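Local coordinates for protein dipeptide Epimerase (Enterococcus faecalis V583, PDB 3JVA) that belongs to the mandelate racemase/muconate lactonizing enzyme family of the enolase superfamily and binds a magnesium ion in its barrel domain, at residues Ala249-Ile263 / Ile277-Gly291. Residues are numbered along the deposited sequence; the frame is centred on the assembly and turned at random.
Sequences ALELVKKGTVDVINI and INQICETAGIECMIG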
# COMPACT_ATOMS: atom_id res chain seq x y z
N ALA B 249 16.14 8.73 12.41
CA ALA B 249 16.89 8.36 11.22
C ALA B 249 16.24 7.17 10.52
O ALA B 249 16.12 7.15 9.30
CB ALA B 249 18.34 8.03 11.58
N LEU B 250 15.83 6.17 11.31
CA LEU B 250 15.20 4.98 10.75
C LEU B 250 13.93 5.33 9.97
O LEU B 250 13.71 4.83 8.87
CB LEU B 250 14.87 3.99 11.87
CG LEU B 250 14.20 2.68 11.46
CD1 LEU B 250 15.01 1.99 10.36
CD2 LEU B 250 14.08 1.77 12.69
N GLU B 251 13.11 6.21 10.55
CA GLU B 251 11.88 6.63 9.91
C GLU B 251 12.18 7.40 8.63
O GLU B 251 11.54 7.19 7.60
CB GLU B 251 11.06 7.50 10.86
CG GLU B 251 9.70 7.93 10.33
CD GLU B 251 8.82 6.76 9.93
OE1 GLU B 251 8.84 5.73 10.64
OE2 GLU B 251 8.11 6.88 8.91
N LEU B 252 13.18 8.29 8.69
CA LEU B 252 13.57 9.10 7.54
C LEU B 252 14.06 8.26 6.36
O LEU B 252 13.67 8.51 5.22
CB LEU B 252 14.65 10.12 7.93
CG LEU B 252 14.16 11.31 8.76
CD1 LEU B 252 15.35 12.10 9.29
CD2 LEU B 252 13.27 12.20 7.90
N VAL B 253 14.92 7.27 6.61
CA VAL B 253 15.41 6.45 5.52
C VAL B 253 14.34 5.48 5.04
O VAL B 253 14.31 5.12 3.86
CB VAL B 253 16.68 5.65 5.91
CG1 VAL B 253 17.77 6.59 6.38
CG2 VAL B 253 16.35 4.62 6.97
N LYS B 254 13.45 5.07 5.94
CA LYS B 254 12.36 4.16 5.60
C LYS B 254 11.48 4.80 4.53
O LYS B 254 11.17 4.17 3.52
CB LYS B 254 11.48 3.86 6.82
CG LYS B 254 12.03 2.83 7.79
CD LYS B 254 11.00 2.54 8.88
CE LYS B 254 11.46 1.43 9.82
NZ LYS B 254 10.43 1.10 10.85
N LYS B 255 11.08 6.04 4.78
CA LYS B 255 10.22 6.76 3.85
C LYS B 255 10.99 7.42 2.71
O LYS B 255 10.38 7.94 1.77
CB LYS B 255 9.43 7.84 4.60
CG LYS B 255 8.57 7.31 5.74
CD LYS B 255 7.72 8.42 6.37
CE LYS B 255 6.52 8.80 5.49
NZ LYS B 255 6.88 9.43 4.18
N GLY B 256 12.32 7.40 2.78
CA GLY B 256 13.12 8.03 1.74
C GLY B 256 12.82 9.52 1.72
O GLY B 256 12.72 10.14 0.66
N THR B 257 12.71 10.10 2.91
CA THR B 257 12.39 11.51 3.07
C THR B 257 13.41 12.53 2.56
O THR B 257 13.03 13.57 2.03
CB THR B 257 12.11 11.84 4.56
OG1 THR B 257 11.23 10.86 5.12
CG2 THR B 257 11.46 13.22 4.69
N VAL B 258 14.70 12.22 2.71
CA VAL B 258 15.76 13.16 2.30
C VAL B 258 16.97 12.53 1.61
O VAL B 258 17.10 11.31 1.53
CB VAL B 258 16.30 13.96 3.51
CG1 VAL B 258 15.21 14.86 4.08
CG2 VAL B 258 16.80 12.99 4.59
N ASP B 259 17.86 13.40 1.14
CA ASP B 259 19.08 12.95 0.47
C ASP B 259 20.24 12.77 1.45
O ASP B 259 21.10 11.92 1.24
CB ASP B 259 19.51 13.97 -0.58
CG ASP B 259 18.48 14.14 -1.67
OD1 ASP B 259 18.11 13.13 -2.30
OD2 ASP B 259 18.05 15.29 -1.90
N VAL B 260 20.25 13.58 2.51
CA VAL B 260 21.31 13.56 3.50
C VAL B 260 20.76 13.86 4.89
O VAL B 260 19.73 14.53 5.02
CB VAL B 260 22.38 14.63 3.16
CG1 VAL B 260 23.53 14.60 4.17
CG2 VAL B 260 22.90 14.41 1.76
N ILE B 261 21.43 13.37 5.92
CA ILE B 261 20.98 13.62 7.28
C ILE B 261 22.08 14.27 8.11
O ILE B 261 23.22 13.80 8.11
CB ILE B 261 20.51 12.30 7.95
CG1 ILE B 261 19.18 11.86 7.31
CG2 ILE B 261 20.35 12.49 9.46
CD1 ILE B 261 18.66 10.51 7.80
N ASN B 262 21.73 15.35 8.80
CA ASN B 262 22.68 16.09 9.61
C ASN B 262 22.61 15.66 11.07
O ASN B 262 21.57 15.79 11.72
CB ASN B 262 22.41 17.59 9.48
CG ASN B 262 23.54 18.45 10.03
OD1 ASN B 262 24.70 18.02 10.11
ND2 ASN B 262 23.22 19.70 10.38
N ILE B 263 23.72 15.14 11.56
CA ILE B 263 23.83 14.69 12.95
C ILE B 263 24.40 15.81 13.81
O ILE B 263 25.26 16.56 13.36
CB ILE B 263 24.84 13.52 13.08
CG1 ILE B 263 24.37 12.32 12.25
CG2 ILE B 263 25.03 13.15 14.55
CD1 ILE B 263 25.44 11.22 12.14
N ILE B 277 22.94 6.46 14.16
CA ILE B 277 22.37 7.25 13.08
C ILE B 277 23.17 7.07 11.80
O ILE B 277 22.61 6.79 10.74
CB ILE B 277 22.33 8.76 13.44
CG1 ILE B 277 21.34 9.00 14.59
CG2 ILE B 277 21.92 9.58 12.20
CD1 ILE B 277 21.41 10.39 15.20
N ASN B 278 24.49 7.20 11.90
CA ASN B 278 25.32 7.05 10.72
C ASN B 278 25.26 5.65 10.09
O ASN B 278 25.24 5.53 8.87
CB ASN B 278 26.77 7.41 11.03
CG ASN B 278 27.63 7.42 9.79
OD1 ASN B 278 27.32 8.11 8.82
ND2 ASN B 278 28.71 6.64 9.80
N GLN B 279 25.25 4.61 10.92
CA GLN B 279 25.19 3.24 10.39
C GLN B 279 23.85 2.98 9.71
O GLN B 279 23.78 2.28 8.70
CB GLN B 279 25.39 2.21 11.51
CG GLN B 279 26.73 2.31 12.20
CD GLN B 279 26.81 1.38 13.40
OE1 GLN B 279 25.81 1.15 14.09
NE2 GLN B 279 28.00 0.86 13.67
N ILE B 280 22.78 3.53 10.28
CA ILE B 280 21.45 3.37 9.69
C ILE B 280 21.43 4.06 8.33
O ILE B 280 20.95 3.50 7.34
CB ILE B 280 20.36 3.98 10.59
CG1 ILE B 280 20.17 3.12 11.84
CG2 ILE B 280 19.05 4.11 9.81
CD1 ILE B 280 19.37 3.79 12.95
N CYS B 281 21.95 5.29 8.29
CA CYS B 281 21.97 6.06 7.04
C CYS B 281 22.87 5.40 6.00
O CYS B 281 22.48 5.24 4.84
CB CYS B 281 22.46 7.48 7.32
SG CYS B 281 21.31 8.51 8.26
N GLU B 282 24.07 5.02 6.41
CA GLU B 282 25.02 4.38 5.51
C GLU B 282 24.40 3.14 4.88
O GLU B 282 24.53 2.91 3.68
CB GLU B 282 26.29 4.02 6.29
CG GLU B 282 27.39 3.36 5.47
CD GLU B 282 28.68 3.22 6.26
OE1 GLU B 282 28.62 2.76 7.41
OE2 GLU B 282 29.75 3.57 5.72
N THR B 283 23.72 2.34 5.69
CA THR B 283 23.07 1.13 5.21
C THR B 283 21.99 1.45 4.18
O THR B 283 21.80 0.71 3.21
CB THR B 283 22.47 0.35 6.39
OG1 THR B 283 23.53 -0.00 7.28
CG2 THR B 283 21.78 -0.91 5.92
N ALA B 284 21.32 2.58 4.38
CA ALA B 284 20.27 3.02 3.46
C ALA B 284 20.83 3.77 2.25
O ALA B 284 20.08 4.16 1.35
CB ALA B 284 19.29 3.92 4.21
N GLY B 285 22.15 3.96 2.22
CA GLY B 285 22.77 4.66 1.10
C GLY B 285 22.63 6.17 1.18
O GLY B 285 22.67 6.87 0.17
N ILE B 286 22.48 6.67 2.40
CA ILE B 286 22.33 8.10 2.65
C ILE B 286 23.55 8.61 3.41
O ILE B 286 23.94 8.03 4.42
CB ILE B 286 21.06 8.36 3.50
CG1 ILE B 286 19.82 7.98 2.69
CG2 ILE B 286 21.00 9.81 3.95
CD1 ILE B 286 18.52 8.17 3.45
N GLU B 287 24.18 9.67 2.91
CA GLU B 287 25.34 10.22 3.59
C GLU B 287 24.93 11.09 4.76
O GLU B 287 23.79 11.58 4.83
CB GLU B 287 26.20 11.03 2.61
CG GLU B 287 27.04 10.17 1.68
CD GLU B 287 27.81 10.98 0.64
OE1 GLU B 287 28.10 12.16 0.89
OE2 GLU B 287 28.13 10.41 -0.42
N CYS B 288 25.86 11.29 5.69
CA CYS B 288 25.62 12.11 6.87
C CYS B 288 26.56 13.30 6.96
O CYS B 288 27.69 13.26 6.47
CB CYS B 288 25.79 11.28 8.15
SG CYS B 288 24.44 10.14 8.49
N MET B 289 26.08 14.37 7.57
CA MET B 289 26.91 15.54 7.82
C MET B 289 26.82 15.65 9.33
O MET B 289 25.92 15.07 9.94
CB MET B 289 26.34 16.81 7.20
CG MET B 289 27.14 18.06 7.57
SD MET B 289 26.69 19.55 6.61
CE MET B 289 25.49 20.29 7.68
N ILE B 290 27.76 16.35 9.94
CA ILE B 290 27.69 16.53 11.38
C ILE B 290 27.85 18.03 11.63
O ILE B 290 28.74 18.67 11.05
CB ILE B 290 28.77 15.71 12.15
CG1 ILE B 290 28.54 15.86 13.66
CG2 ILE B 290 30.16 16.16 11.75
CD1 ILE B 290 29.16 14.75 14.50
N GLY B 291 26.96 18.58 12.44
CA GLY B 291 26.99 20.00 12.73
C GLY B 291 27.23 20.31 14.20
O GLY B 291 27.72 19.46 14.94
O HOH W 1 23.75 11.14 0.54
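Ile261 and Ile263 of strand 260-263 bond to Glu287, Met289 and Gly291 of the neighbouring segment 277-291 through four backbone hydrogen bonds in parallel register. Ile261 N gives to Glu287 O and Met289 N to Ile261 O; Ile263 N to Met289 O (2.7 Å) is the shortest of the four, and Gly291 N to Ile263 O completes the set. A water joins the two segments beside this pairing, donating to Asp259 O and accepting from Glu287 N.

On one face of this strand pair, apolar side chains meet the helices. Ile261 presses CD1 against Cys281 SG (3.4 Å), while Ile263 and Ile277 run past each other in opposite directions, Ile263 CG1 to Ile277 CG2 3.7 Å. Ile286 fills the corner between strands and helices: its CG2 lies 3.4 Å from Asp259 O, and its CD1 is tight against Val253 CG1 (3.4 Å). Val253 has CG1 anti to the carbonyl carbon (chi1 -57°), which turns that methyl to Ile286; its CB meets Ala284 CB at 3.6 Å. Helices 249-255 and 277-284 run nearly parallel (10°), and a Schellman motif with Gly285 at positive phi ends the latter and leads into strand 287-290.

Across the opposite face, Asn262 sets its amide against the methyl of Met289, OD1 to CE 3.4 Å. Its ND2 makes a weak hydrogen bond to the magnesium ligand Glu215.

Adjacent parallel strands 260-263 and 287-290, joined through helix 271-284 in a beta-alpha-beta crossover, thus form part of a TIM barrel, with helix 246-255 alongside on the outside and Asn262 facing the metal site within, as in the enolase superfamily.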